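Local coordinates for protein diaminopimelate decarboxylase (PDB 2P3E) that probably decarboxylates meso-diaminopimelate to L-lysine, the last step of lysine biosynthesis, with pyridoxal 5'-phosphate as cofactor, at residues 58-63 against 276-281; 46-51 against 79-84; 124-129 against 238-243; 52-57 against 257-262. One frame throughout, in Å; residues are numbered along the deposited sequence.

Contact 1: residues 58-63 against 276-281; sequences ALICYA and IILEPG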
loop_
_atom_site.group_PDB
_atom_site.type_symbol
_atom_site.label_atom_id
_atom_site.label_comp_id
_atom_site.label_asym_id
_atom_site.label_seq_id
_atom_site.Cartn_x
_atom_site.Cartn_y
_atom_site.Cartn_z
ATOM N N ALA B 58 8.831 33.786 -4.310
ATOM C CA ALA B 58 8.608 32.667 -3.380
ATOM C C ALA B 58 9.573 31.494 -3.573
ATOM O O ALA B 58 10.032 31.233 -4.678
ATOM C CB ALA B 58 7.162 32.152 -3.489
ATOM N N LEU B 59 9.828 30.768 -2.489
ATOM C CA LEU B 59 10.490 29.475 -2.575
ATOM C C LEU B 59 9.426 28.416 -2.855
ATOM O O LEU B 59 8.490 28.244 -2.069
ATOM C CB LEU B 59 11.211 29.130 -1.275
ATOM C CG LEU B 59 11.789 27.698 -1.177
ATOM C CD1 LEU B 59 12.888 27.494 -2.227
ATOM C CD2 LEU B 59 12.315 27.435 0.216
ATOM N N ILE B 60 9.580 27.709 -3.969
ATOM C CA ILE B 60 8.652 26.651 -4.341
ATOM C C ILE B 60 9.241 25.294 -3.926
ATOM O O ILE B 60 10.159 24.788 -4.559
ATOM C CB ILE B 60 8.307 26.691 -5.845
ATOM C CG1 ILE B 60 7.898 28.110 -6.275
ATOM C CG2 ILE B 60 7.202 25.638 -6.190
ATOM C CD1 ILE B 60 6.695 28.715 -5.498
ATOM N N CYS B 61 8.719 24.733 -2.841
ATOM C CA CYS B 61 9.215 23.458 -2.312
ATOM C C CYS B 61 8.378 22.303 -2.826
ATOM O O CYS B 61 7.207 22.178 -2.450
ATOM C CB CYS B 61 9.164 23.470 -0.792
ATOM S SG CYS B 61 10.436 24.463 0.016
ATOM N N TYR B 62 8.957 21.446 -3.658
ATOM C CA TYR B 62 8.229 20.264 -4.147
ATOM C C TYR B 62 7.898 19.304 -2.990
ATOM O O TYR B 62 8.773 18.954 -2.208
ATOM C CB TYR B 62 9.015 19.556 -5.259
ATOM C CG TYR B 62 8.455 18.199 -5.573
ATOM C CD1 TYR B 62 7.132 18.056 -6.034
ATOM C CD2 TYR B 62 9.223 17.049 -5.370
ATOM C CE1 TYR B 62 6.600 16.785 -6.306
ATOM C CE2 TYR B 62 8.693 15.785 -5.621
ATOM C CZ TYR B 62 7.387 15.671 -6.092
ATOM O OH TYR B 62 6.875 14.424 -6.342
ATOM N N ALA B 63 6.627 18.922 -2.857
ATOM C CA ALA B 63 6.213 17.969 -1.817
ATOM C C ALA B 63 6.577 16.555 -2.264
ATOM O O ALA B 63 5.857 15.909 -3.038
ATOM C CB ALA B 63 4.700 18.075 -1.535
ATOM N N ILE B 276 7.772 34.009 1.152
ATOM C CA ILE B 276 6.656 33.074 1.085
ATOM C C ILE B 276 7.206 31.733 0.598
ATOM O O ILE B 276 8.088 31.694 -0.255
ATOM C CB ILE B 276 5.538 33.586 0.145
ATOM C CG1 ILE B 276 5.099 35.028 0.522
ATOM C CG2 ILE B 276 4.336 32.588 0.101
ATOM C CD1 ILE B 276 4.715 35.229 2.011
ATOM N N ILE B 277 6.717 30.651 1.194
ATOM C CA ILE B 277 7.072 29.299 0.770
ATOM C C ILE B 277 5.773 28.586 0.396
ATOM O O ILE B 277 4.788 28.676 1.125
ATOM C CB ILE B 277 7.813 28.517 1.878
ATOM C CG1 ILE B 277 9.075 29.276 2.333
ATOM C CG2 ILE B 277 8.193 27.080 1.380
ATOM C CD1 ILE B 277 9.859 28.597 3.478
ATOM N N LEU B 278 5.773 27.929 -0.765
ATOM C CA LEU B 278 4.664 27.066 -1.190
ATOM C C LEU B 278 5.177 25.636 -1.305
ATOM O O LEU B 278 6.352 25.426 -1.618
ATOM C CB LEU B 278 4.099 27.498 -2.550
ATOM C CG LEU B 278 3.467 28.886 -2.731
ATOM C CD1 LEU B 278 2.822 28.956 -4.107
ATOM C CD2 LEU B 278 2.417 29.071 -1.727
ATOM N N GLU B 279 4.291 24.664 -1.084
ATOM C CA GLU B 279 4.667 23.242 -1.078
ATOM C C GLU B 279 3.851 22.350 -2.042
ATOM O O GLU B 279 3.271 21.354 -1.609
ATOM C CB GLU B 279 4.551 22.689 0.344
ATOM C CG GLU B 279 5.325 23.506 1.381
ATOM C CD GLU B 279 5.066 23.051 2.802
ATOM O OE1 GLU B 279 3.916 22.664 3.126
ATOM O OE2 GLU B 279 6.013 23.109 3.604
ATOM N N PRO B 280 3.842 22.665 -3.356
ATOM C CA PRO B 280 2.965 21.870 -4.218
ATOM C C PRO B 280 3.513 20.451 -4.448
ATOM O O PRO B 280 4.724 20.288 -4.645
ATOM C CB PRO B 280 2.977 22.650 -5.537
ATOM C CG PRO B 280 4.302 23.324 -5.553
ATOM C CD PRO B 280 4.587 23.686 -4.123
ATOM N N GLY B 281 2.627 19.453 -4.425
ATOM C CA GLY B 281 2.999 18.080 -4.816
ATOM C C GLY B 281 2.154 17.617 -5.988
ATOM O O GLY B 281 2.620 17.562 -7.137
#

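Contact 2: residues 46-51 against 79-84; sequences ERFEAY and LGAGAD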
loop_
_atom_site.group_PDB
_atom_site.type_symbol
_atom_site.label_atom_id
_atom_site.label_comp_id
_atom_site.label_asym_id
_atom_site.label_seq_id
_atom_site.Cartn_x
_atom_site.Cartn_y
_atom_site.Cartn_z
ATOM N N GLU B 46 6.720 22.664 -16.781
ATOM C CA GLU B 46 5.767 23.756 -17.010
ATOM C C GLU B 46 4.841 24.022 -15.820
ATOM O O GLU B 46 4.499 25.180 -15.558
ATOM C CB GLU B 46 4.933 23.525 -18.270
ATOM C CG GLU B 46 5.732 23.756 -19.546
ATOM C CD GLU B 46 5.104 23.125 -20.771
ATOM O OE1 GLU B 46 3.893 22.823 -20.758
ATOM O OE2 GLU B 46 5.846 22.937 -21.760
ATOM N N ARG B 47 4.434 22.964 -15.111
ATOM C CA ARG B 47 3.693 23.159 -13.848
ATOM C C ARG B 47 4.535 23.884 -12.803
ATOM O O ARG B 47 4.028 24.767 -12.093
ATOM C CB ARG B 47 3.188 21.828 -13.263
ATOM C CG ARG B 47 2.257 21.056 -14.192
ATOM C CD ARG B 47 0.956 21.787 -14.487
ATOM N NE ARG B 47 0.079 21.706 -13.321
ATOM C CZ ARG B 47 -1.245 21.830 -13.349
ATOM N NH1 ARG B 47 -1.886 22.062 -14.505
ATOM N NH2 ARG B 47 -1.929 21.726 -12.212
ATOM N N PHE B 48 5.801 23.484 -12.677
ATOM C CA PHE B 48 6.703 24.145 -11.748
ATOM C C PHE B 48 6.897 25.616 -12.124
ATOM O O PHE B 48 6.876 26.494 -11.248
ATOM C CB PHE B 48 8.070 23.453 -11.646
ATOM C CG PHE B 48 9.023 24.151 -10.704
ATOM C CD1 PHE B 48 8.929 23.960 -9.334
ATOM C CD2 PHE B 48 10.003 25.022 -11.195
ATOM C CE1 PHE B 48 9.796 24.620 -8.448
ATOM C CE2 PHE B 48 10.889 25.677 -10.315
ATOM C CZ PHE B 48 10.773 25.488 -8.944
ATOM N N GLU B 49 7.109 25.858 -13.423
ATOM C CA GLU B 49 7.341 27.206 -13.921
ATOM C C GLU B 49 6.106 28.092 -13.757
ATOM O O GLU B 49 6.226 29.306 -13.571
ATOM C CB GLU B 49 7.814 27.186 -15.387
ATOM C CG GLU B 49 9.239 26.642 -15.599
ATOM C CD GLU B 49 10.287 27.335 -14.751
ATOM O OE1 GLU B 49 10.193 28.569 -14.551
ATOM O OE2 GLU B 49 11.221 26.645 -14.288
ATOM N N ALA B 50 4.928 27.494 -13.833
ATOM C CA ALA B 50 3.690 28.219 -13.545
ATOM C C ALA B 50 3.666 28.795 -12.123
ATOM O O ALA B 50 3.201 29.922 -11.915
ATOM C CB ALA B 50 2.476 27.353 -13.797
ATOM N N TYR B 51 4.161 28.020 -11.154
ATOM C CA TYR B 51 4.312 28.493 -9.779
ATOM C C TYR B 51 5.358 29.614 -9.692
ATOM O O TYR B 51 5.124 30.636 -9.038
ATOM C CB TYR B 51 4.695 27.326 -8.850
ATOM C CG TYR B 51 3.496 26.566 -8.332
ATOM C CD1 TYR B 51 3.110 25.356 -8.908
ATOM C CD2 TYR B 51 2.745 27.063 -7.265
ATOM C CE1 TYR B 51 1.993 24.648 -8.421
ATOM C CE2 TYR B 51 1.618 26.367 -6.767
ATOM C CZ TYR B 51 1.258 25.166 -7.352
ATOM O OH TYR B 51 0.177 24.493 -6.855
ATOM N N LEU B 79 15.561 23.030 -11.746
ATOM C CA LEU B 79 14.788 24.243 -11.999
ATOM C C LEU B 79 14.776 25.239 -10.840
ATOM O O LEU B 79 14.215 26.331 -10.966
ATOM C CB LEU B 79 13.360 23.908 -12.426
ATOM C CG LEU B 79 13.217 23.044 -13.676
ATOM C CD1 LEU B 79 11.757 22.620 -13.866
ATOM C CD2 LEU B 79 13.760 23.745 -14.928
ATOM N N GLY B 80 15.378 24.850 -9.722
ATOM C CA GLY B 80 15.456 25.689 -8.527
ATOM C C GLY B 80 14.396 25.322 -7.493
ATOM O O GLY B 80 14.136 26.094 -6.579
ATOM N N ALA B 81 13.785 24.147 -7.635
ATOM C CA ALA B 81 12.788 23.699 -6.651
ATOM C C ALA B 81 13.453 23.432 -5.330
ATOM O O ALA B 81 14.588 22.970 -5.282
ATOM C CB ALA B 81 12.061 22.446 -7.131
ATOM N N GLY B 82 12.736 23.741 -4.253
ATOM C CA GLY B 82 13.075 23.228 -2.946
ATOM C C GLY B 82 12.396 21.882 -2.738
ATOM O O GLY B 82 11.812 21.308 -3.672
ATOM N N ALA B 83 12.501 21.370 -1.524
ATOM C CA ALA B 83 11.847 20.118 -1.161
ATOM C C ALA B 83 11.142 20.248 0.187
ATOM O O ALA B 83 11.729 20.687 1.186
ATOM C CB ALA B 83 12.836 18.935 -1.171
ATOM N N ASP B 84 9.858 19.917 0.179
ATOM C CA ASP B 84 9.065 19.756 1.391
ATOM C C ASP B 84 9.104 18.266 1.715
ATOM O O ASP B 84 8.573 17.444 0.961
ATOM C CB ASP B 84 7.638 20.279 1.135
ATOM C CG ASP B 84 6.585 19.724 2.117
ATOM O OD1 ASP B 84 6.859 19.553 3.306
ATOM O OD2 ASP B 84 5.453 19.443 1.666
HETATM O O HOH W 1 13.398 27.665 -13.263
#

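Contact 3: residues 124-129 against 238-243; sequences ILMFNV and YLDIGG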
loop_
_atom_site.group_PDB
_atom_site.type_symbol
_atom_site.label_atom_id
_atom_site.label_comp_id
_atom_site.label_asym_id
_atom_site.label_seq_id
_atom_site.Cartn_x
_atom_site.Cartn_y
_atom_site.Cartn_z
ATOM N N ILE B 124 18.889 22.203 7.574
ATOM C CA ILE B 124 17.758 22.456 6.664
ATOM C C ILE B 124 17.184 23.844 6.968
ATOM O O ILE B 124 17.464 24.400 8.038
ATOM C CB ILE B 124 16.665 21.357 6.750
ATOM C CG1 ILE B 124 16.063 21.295 8.159
ATOM C CG2 ILE B 124 17.231 19.998 6.297
ATOM C CD1 ILE B 124 14.718 20.587 8.226
ATOM N N LEU B 125 16.405 24.397 6.038
ATOM C CA LEU B 125 15.874 25.755 6.165
ATOM C C LEU B 125 15.021 25.909 7.426
ATOM O O LEU B 125 15.218 26.845 8.220
ATOM C CB LEU B 125 15.081 26.149 4.908
ATOM C CG LEU B 125 14.525 27.576 4.843
ATOM C CD1 LEU B 125 15.651 28.653 4.922
ATOM C CD2 LEU B 125 13.706 27.761 3.573
ATOM N N MET B 126 14.110 24.958 7.629
ATOM C CA MET B 126 13.105 25.092 8.653
ATOM C C MET B 126 12.428 23.759 8.979
ATOM O O MET B 126 12.061 23.010 8.074
ATOM C CB MET B 126 12.061 26.082 8.139
ATOM C CG MET B 126 11.045 26.574 9.119
ATOM S SD MET B 126 10.283 28.035 8.404
ATOM C CE MET B 126 9.007 27.388 7.308
ATOM N N PHE B 127 12.269 23.492 10.276
ATOM C CA PHE B 127 11.368 22.452 10.777
ATOM C C PHE B 127 9.967 23.034 11.003
ATOM O O PHE B 127 9.795 24.029 11.742
ATOM C CB PHE B 127 11.876 21.888 12.103
ATOM C CG PHE B 127 13.148 21.105 11.984
ATOM C CD1 PHE B 127 13.117 19.725 11.799
ATOM C CD2 PHE B 127 14.384 21.757 12.026
ATOM C CE1 PHE B 127 14.314 19.000 11.677
ATOM C CE2 PHE B 127 15.584 21.042 11.908
ATOM C CZ PHE B 127 15.546 19.668 11.740
ATOM N N ASN B 128 8.971 22.434 10.357
ATOM C CA ASN B 128 7.573 22.754 10.636
ATOM C C ASN B 128 7.065 21.840 11.736
ATOM O O ASN B 128 6.759 20.658 11.512
ATOM C CB ASN B 128 6.711 22.690 9.362
ATOM C CG ASN B 128 7.101 23.753 8.357
ATOM O OD1 ASN B 128 7.406 24.893 8.733
ATOM N ND2 ASN B 128 7.090 23.400 7.080
ATOM N N VAL B 129 6.992 22.415 12.936
ATOM C CA VAL B 129 6.830 21.675 14.155
ATOM C C VAL B 129 5.364 21.366 14.433
ATOM O O VAL B 129 4.482 22.234 14.318
ATOM C CB VAL B 129 7.524 22.395 15.362
ATOM C CG1 VAL B 129 7.240 21.682 16.642
ATOM C CG2 VAL B 129 9.048 22.443 15.156
ATOM N N TYR B 238 9.968 33.645 7.337
ATOM C CA TYR B 238 9.252 32.784 6.364
ATOM C C TYR B 238 7.786 32.538 6.716
ATOM O O TYR B 238 7.440 32.296 7.865
ATOM C CB TYR B 238 9.945 31.418 6.189
ATOM C CG TYR B 238 11.425 31.562 5.949
ATOM C CD1 TYR B 238 11.921 31.938 4.692
ATOM C CD2 TYR B 238 12.323 31.349 6.977
ATOM C CE1 TYR B 238 13.300 32.100 4.475
ATOM C CE2 TYR B 238 13.692 31.497 6.774
ATOM C CZ TYR B 238 14.164 31.888 5.531
ATOM O OH TYR B 238 15.528 32.041 5.368
ATOM N N LEU B 239 6.945 32.609 5.700
ATOM C CA LEU B 239 5.553 32.212 5.809
ATOM C C LEU B 239 5.335 31.115 4.791
ATOM O O LEU B 239 5.284 31.363 3.585
ATOM C CB LEU B 239 4.612 33.380 5.532
ATOM C CG LEU B 239 4.681 34.556 6.513
ATOM C CD1 LEU B 239 3.665 35.622 6.100
ATOM C CD2 LEU B 239 4.467 34.110 7.968
ATOM N N ASP B 240 5.250 29.895 5.301
ATOM C CA ASP B 240 5.063 28.712 4.484
ATOM C C ASP B 240 3.556 28.402 4.463
ATOM O O ASP B 240 2.998 27.931 5.452
ATOM C CB ASP B 240 5.891 27.554 5.086
ATOM C CG ASP B 240 5.848 26.289 4.247
ATOM O OD1 ASP B 240 4.911 26.114 3.439
ATOM O OD2 ASP B 240 6.761 25.455 4.428
ATOM N N ILE B 241 2.913 28.663 3.325
ATOM C CA ILE B 241 1.463 28.573 3.253
ATOM C C ILE B 241 0.980 27.239 2.670
ATOM O O ILE B 241 -0.199 27.071 2.381
ATOM C CB ILE B 241 0.839 29.805 2.559
ATOM C CG1 ILE B 241 1.384 29.977 1.137
ATOM C CG2 ILE B 241 1.154 31.064 3.369
ATOM C CD1 ILE B 241 0.593 31.001 0.288
ATOM N N GLY B 242 1.898 26.296 2.514
ATOM C CA GLY B 242 1.526 24.913 2.225
ATOM C C GLY B 242 1.272 24.616 0.767
ATOM O O GLY B 242 1.581 25.430 -0.130
ATOM N N GLY B 243 0.713 23.430 0.525
ATOM C CA GLY B 243 0.358 23.035 -0.828
ATOM C C GLY B 243 -1.144 22.858 -0.894
ATOM O O GLY B 243 -1.893 23.606 -0.258
#

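Contact 4: residues 52-57 against 257-262; sequences RKAFPD and APQDLA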
loop_
_atom_site.group_PDB
_atom_site.type_symbol
_atom_site.label_atom_id
_atom_site.label_comp_id
_atom_site.label_asym_id
_atom_site.label_seq_id
_atom_site.Cartn_x
_atom_site.Cartn_y
_atom_site.Cartn_z
ATOM N N ARG B 52 6.500 29.425 -10.355
ATOM C CA ARG B 52 7.565 30.426 -10.359
ATOM C C ARG B 52 7.093 31.767 -10.941
ATOM O O ARG B 52 7.401 32.820 -10.391
ATOM C CB ARG B 52 8.784 29.941 -11.143
ATOM C CG ARG B 52 9.475 28.729 -10.563
ATOM C CD ARG B 52 10.375 29.090 -9.382
ATOM C CZ ARG B 52 12.072 28.909 -6.368
ATOM N NH1 ARG B 52 12.799 29.913 -5.858
ATOM N NH2 ARG B 52 11.956 27.755 -5.717
ATOM N N LYS B 53 6.368 31.706 -12.052
ATOM C CA LYS B 53 5.839 32.884 -12.717
ATOM C C LYS B 53 4.769 33.558 -11.844
ATOM O O LYS B 53 4.794 34.779 -11.661
ATOM C CB LYS B 53 5.282 32.513 -14.093
ATOM C CG LYS B 53 4.621 33.647 -14.834
ATOM C CD LYS B 53 4.193 33.220 -16.240
ATOM C CE LYS B 53 3.332 34.287 -16.917
ATOM N NZ LYS B 53 3.151 33.930 -18.356
ATOM N N ALA B 54 3.858 32.760 -11.290
ATOM C CA ALA B 54 2.815 33.277 -10.383
ATOM C C ALA B 54 3.338 33.875 -9.079
ATOM O O ALA B 54 2.786 34.862 -8.601
ATOM C CB ALA B 54 1.744 32.200 -10.100
ATOM N N PHE B 55 4.387 33.272 -8.510
ATOM C CA PHE B 55 5.016 33.699 -7.248
ATOM C C PHE B 55 6.537 33.859 -7.432
ATOM O O PHE B 55 7.329 33.056 -6.911
ATOM C CB PHE B 55 4.741 32.698 -6.108
ATOM C CG PHE B 55 3.284 32.543 -5.747
ATOM C CD1 PHE B 55 2.723 33.289 -4.713
ATOM C CD2 PHE B 55 2.472 31.646 -6.431
ATOM C CE1 PHE B 55 1.378 33.138 -4.380
ATOM C CE2 PHE B 55 1.116 31.489 -6.093
ATOM C CZ PHE B 55 0.579 32.232 -5.065
ATOM N N PRO B 56 6.962 34.905 -8.180
ATOM C CA PRO B 56 8.379 35.064 -8.535
ATOM C C PRO B 56 9.360 35.272 -7.384
ATOM O O PRO B 56 10.554 35.061 -7.564
ATOM C CB PRO B 56 8.362 36.279 -9.491
ATOM C CG PRO B 56 7.175 37.076 -9.068
ATOM C CD PRO B 56 6.136 35.991 -8.750
ATOM N N ASP B 57 8.874 35.671 -6.210
ATOM C CA ASP B 57 9.753 35.916 -5.072
ATOM C C ASP B 57 9.665 34.790 -4.031
ATOM O O ASP B 57 10.368 34.817 -3.015
ATOM C CB ASP B 57 9.406 37.277 -4.439
ATOM C CG ASP B 57 9.437 38.422 -5.461
ATOM O OD1 ASP B 57 10.410 38.503 -6.237
ATOM O OD2 ASP B 57 8.485 39.232 -5.496
ATOM N N ALA B 257 -5.365 27.507 -11.324
ATOM C CA ALA B 257 -3.970 27.702 -11.723
ATOM C C ALA B 257 -3.204 28.364 -10.582
ATOM O O ALA B 257 -3.814 29.025 -9.733
ATOM C CB ALA B 257 -3.891 28.563 -12.978
ATOM N N PRO B 258 -1.872 28.182 -10.539
ATOM C CA PRO B 258 -1.107 28.964 -9.571
ATOM C C PRO B 258 -1.400 30.467 -9.645
ATOM O O PRO B 258 -1.501 31.119 -8.614
ATOM C CB PRO B 258 0.345 28.660 -9.954
ATOM C CG PRO B 258 0.280 27.259 -10.504
ATOM C CD PRO B 258 -1.016 27.226 -11.274
ATOM N N GLN B 259 -1.548 31.003 -10.857
ATOM C CA GLN B 259 -1.884 32.428 -11.007
ATOM C C GLN B 259 -3.196 32.828 -10.327
ATOM O O GLN B 259 -3.310 33.969 -9.839
ATOM C CB GLN B 259 -1.899 32.874 -12.484
ATOM C CG GLN B 259 -1.921 34.411 -12.634
ATOM C CD GLN B 259 -0.716 35.092 -11.980
ATOM O OE1 GLN B 259 0.445 34.766 -12.269
ATOM N NE2 GLN B 259 -0.986 36.043 -11.101
ATOM N N ASP B 260 -4.180 31.924 -10.308
ATOM C CA ASP B 260 -5.427 32.173 -9.563
ATOM C C ASP B 260 -5.196 32.333 -8.055
ATOM O O ASP B 260 -5.844 33.169 -7.409
ATOM C CB ASP B 260 -6.481 31.082 -9.806
ATOM C CG ASP B 260 -6.797 30.896 -11.270
ATOM O OD1 ASP B 260 -6.903 31.919 -11.971
ATOM O OD2 ASP B 260 -6.926 29.731 -11.722
ATOM N N LEU B 261 -4.292 31.519 -7.500
ATOM C CA LEU B 261 -3.936 31.625 -6.087
ATOM C C LEU B 261 -3.179 32.912 -5.824
ATOM O O LEU B 261 -3.444 33.588 -4.832
ATOM C CB LEU B 261 -3.119 30.415 -5.622
ATOM C CG LEU B 261 -2.763 30.371 -4.131
ATOM C CD1 LEU B 261 -4.000 30.199 -3.232
ATOM C CD2 LEU B 261 -1.704 29.273 -3.849
ATOM N N ALA B 262 -2.258 33.266 -6.725
ATOM C CA ALA B 262 -1.498 34.502 -6.570
ATOM C C ALA B 262 -2.430 35.722 -6.574
ATOM O O ALA B 262 -2.247 36.639 -5.773
ATOM C CB ALA B 262 -0.425 34.628 -7.658
HETATM O O HOH W 2 1.633 37.098 -9.663
#

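Contact 1: residues 58-63 against 276-281
Ile-276 offers its carbonyl oxygen to the backbone of Leu-59, Leu-59 N to Ile-276 O 3.0 Å, and Ala-58 CB leans on the same oxygen. This rung starts the seam along which the first and last strands of the TIM-type barrel, 59-63 and 275-278, run parallel and close the cylinder. At Ile-277 the side chain turns into the barrel beside Leu-59 and Cys-61. With CG1 anti to the carbonyl carbon (chi1 -57°), CG2 is the branch that meets Cys-61 SG, at 3.7 Å. Leu-278 uses both backbone polar groups: its N reaches Leu-59 O at 3.0 Å, and its O takes Cys-61 N at 2.8 Å. Its side chain lies on the outer face alongside that of Ile-60, pointing the same way, with CB 4.1 Å from Ile-60 CD1. Glu-279 adds a CA-H...O contact, Glu-279 CA to Cys-61 O 3.1 Å. Pro-280 sets its ring across Ile-60 at about a right angle, Pro-280 CG to Ile-60 CG2 3.8 Å. Cut back to an alanine, Ile-60 would lose both CD1 and CG2, which would probably open a gap beside Leu-278 and the proline ring. The Pro-280 carbonyl accepts Ala-63 N at 2.9 Å, the donor standing 48° above the carbonyl plane. Gly-281 packs its CA against Ala-63 CB, where a side chain would collide. Past Leu-278 the pairing thus goes on through main-chain atoms, which probably hold in place the 279-281 turn that by similarity binds pyridoxal 5'-phosphate, while Glu-279 OE1 bonds to His-202 instead.

Contact 2: residues 46-51 against 79-84
Phe-48 pushes its ring into the turn made by Leu-79, Gly-80 and Ala-81, and the ring's two flanks meet different partners. On one flank CE2 lies 3.7 Å from Leu-79 CB, the two side chains sliding past each other in opposite directions. On the other, Phe-48 CE1 touches Ala-81 CB at 3.4 Å, and CZ at the far end reaches the backbone between them. The ring gets there because CG is anti to the backbone N (chi1 179°), which carries it toward the 79-81 turn. Without the ring, as with a serine at Phe-48, helix and turn would probably be left with a gap between them, and Leu-79 and Ala-81 without their shared packing surface. Glu-49 bends at chi2 so that OE2 comes to the edge of the phenylalanine ring, in its plane, and crosses the leucine side chain. A water gives a hydrogen bond to OE2 of Glu-49 at 2.6 Å and another to Leu-79 O at 2.8 Å, linking the helix to the turn. Gly-80, with its positive phi, ends helix 70-78 in a Schellman motif. Phe-48 also packs on Leu-76 of that helix and on Ile-60 of strand 59-63, so helix 41-54 lies against the first beta-alpha-beta unit, strand 59-63, helix 70-78 and strand 82-85.

Contact 3: residues 124-129 against 238-243
Tyr-238 presents one ring face to Leu-125, whose CG lies over it, while Met-126 SD approaches obliquely. Two further flat groups, the Asn-128 amide and the Asp-240 carboxylate, meet with their planes 70° apart. The contact runs across the TIM-type barrel, from the partly exposed Leu-125 and Tyr-238 into the buried interior; strands 126-129 and 238-240 are not neighbours in the sheet but face each other through side chains alone, their axes 10.4 Å apart at closest. At the tyrosine, Leu-125 CD1 touches Tyr-238 OH at 3.4 Å. The sulfur of Met-126 stands 5.2 Å from the centroid of the Tyr-238 ring, 59° off its normal, a Met-aromatic contact. Extended through its first two torsions (chi1 -169°) and bent only at the third, the methionine carries CE on to Asp-240 CB, 3.8 Å away, and so spans the distance from the tyrosine to the acid. Asn-128 ND2 then gives a weak hydrogen bond to Asp-240 OD2, 3.4 Å long. Thus the filling of the barrel changes from apolar at Leu-125 and Met-126 to polar toward the cofactor end, where Asp-240 lies close to Glu-279 and touches His-202. The other carboxylate oxygen of this aspartate looks back to its own chain: Asp-240 OD1 accepts the backbone N of Gly-242 at 3.2 Å, nearly in line with the C-O bond, forming an Asx turn.

Contact 4: residues 52-57 against 257-262
Phe-55 lays its ring on Ala-262, and this is the tight part of the contact. The methyl CB of Ala-262 sits 4.0 Å from the centroid of the Phe-55 ring and 22° off its normal, a CH-pi contact over one face, offset toward the rim. At the end of the ring Phe-55 CZ comes within 3.4 Å of Ala-262 CA and meets Leu-261 CD2 at 3.9 Å. The ring leaves the chain with CG beside the backbone N (chi1 -63°), which brings its far end in over the first turn of helix 258-269. Ala-54 fills the neighbouring place: its small CB fits against Pro-258 CB at 3.8 Å and also packs near Ala-262, bringing the two backbones close. In the TIM-type barrel these segments belong to outer helices, 41-54 ahead of the first strand and 258-269 ahead of the last, so the contact joins them where the ring of helices closes. Helix 258-269 begins here with Ala-257 as N-cap. The backbone N of Ala-257 binds Asp-260 OD2 at 2.7 Å, a bond from the N-cap residue to the side chain three residues on. Toward solvent the packing gives way to a longer, wetter join. Gln-259, bent at chi2, brings OE1 beside Ala-54 CA, while its NE2 is hydrogen-bonded to Asp-263. That same NE2 also reaches a water, 3.2 Å away, which in turn donates to Ala-54 O at 2.7 Å. Beyond it Lys-53 runs out fully extended, merely skirting the glutamine.

In the fold
Contact 1 is the middle of the group, its centre 7 Å from that of contact 2, 9 Å from contact 3 and 11 Å from contact 4. It shares the barrel sheet with contacts 2 and 3: Tyr-62 O lies 2.8 Å from Asp-84 N, and Ile-277 N lies 2.9 Å from Leu-239 O. Contacts 2 and 4 both use helix 41-54 and pack outside that wall, whereas contact 3 lies across its interior. At the cofactor end, Glu-279 OE2 of contact 1 comes within 2.6 Å of Asp-240 OD2 of contact 3. Side chains of Ala-63 and Lys-65, by similarity the lysine that carries the cofactor, though none is attached here, are about 4 Å apart.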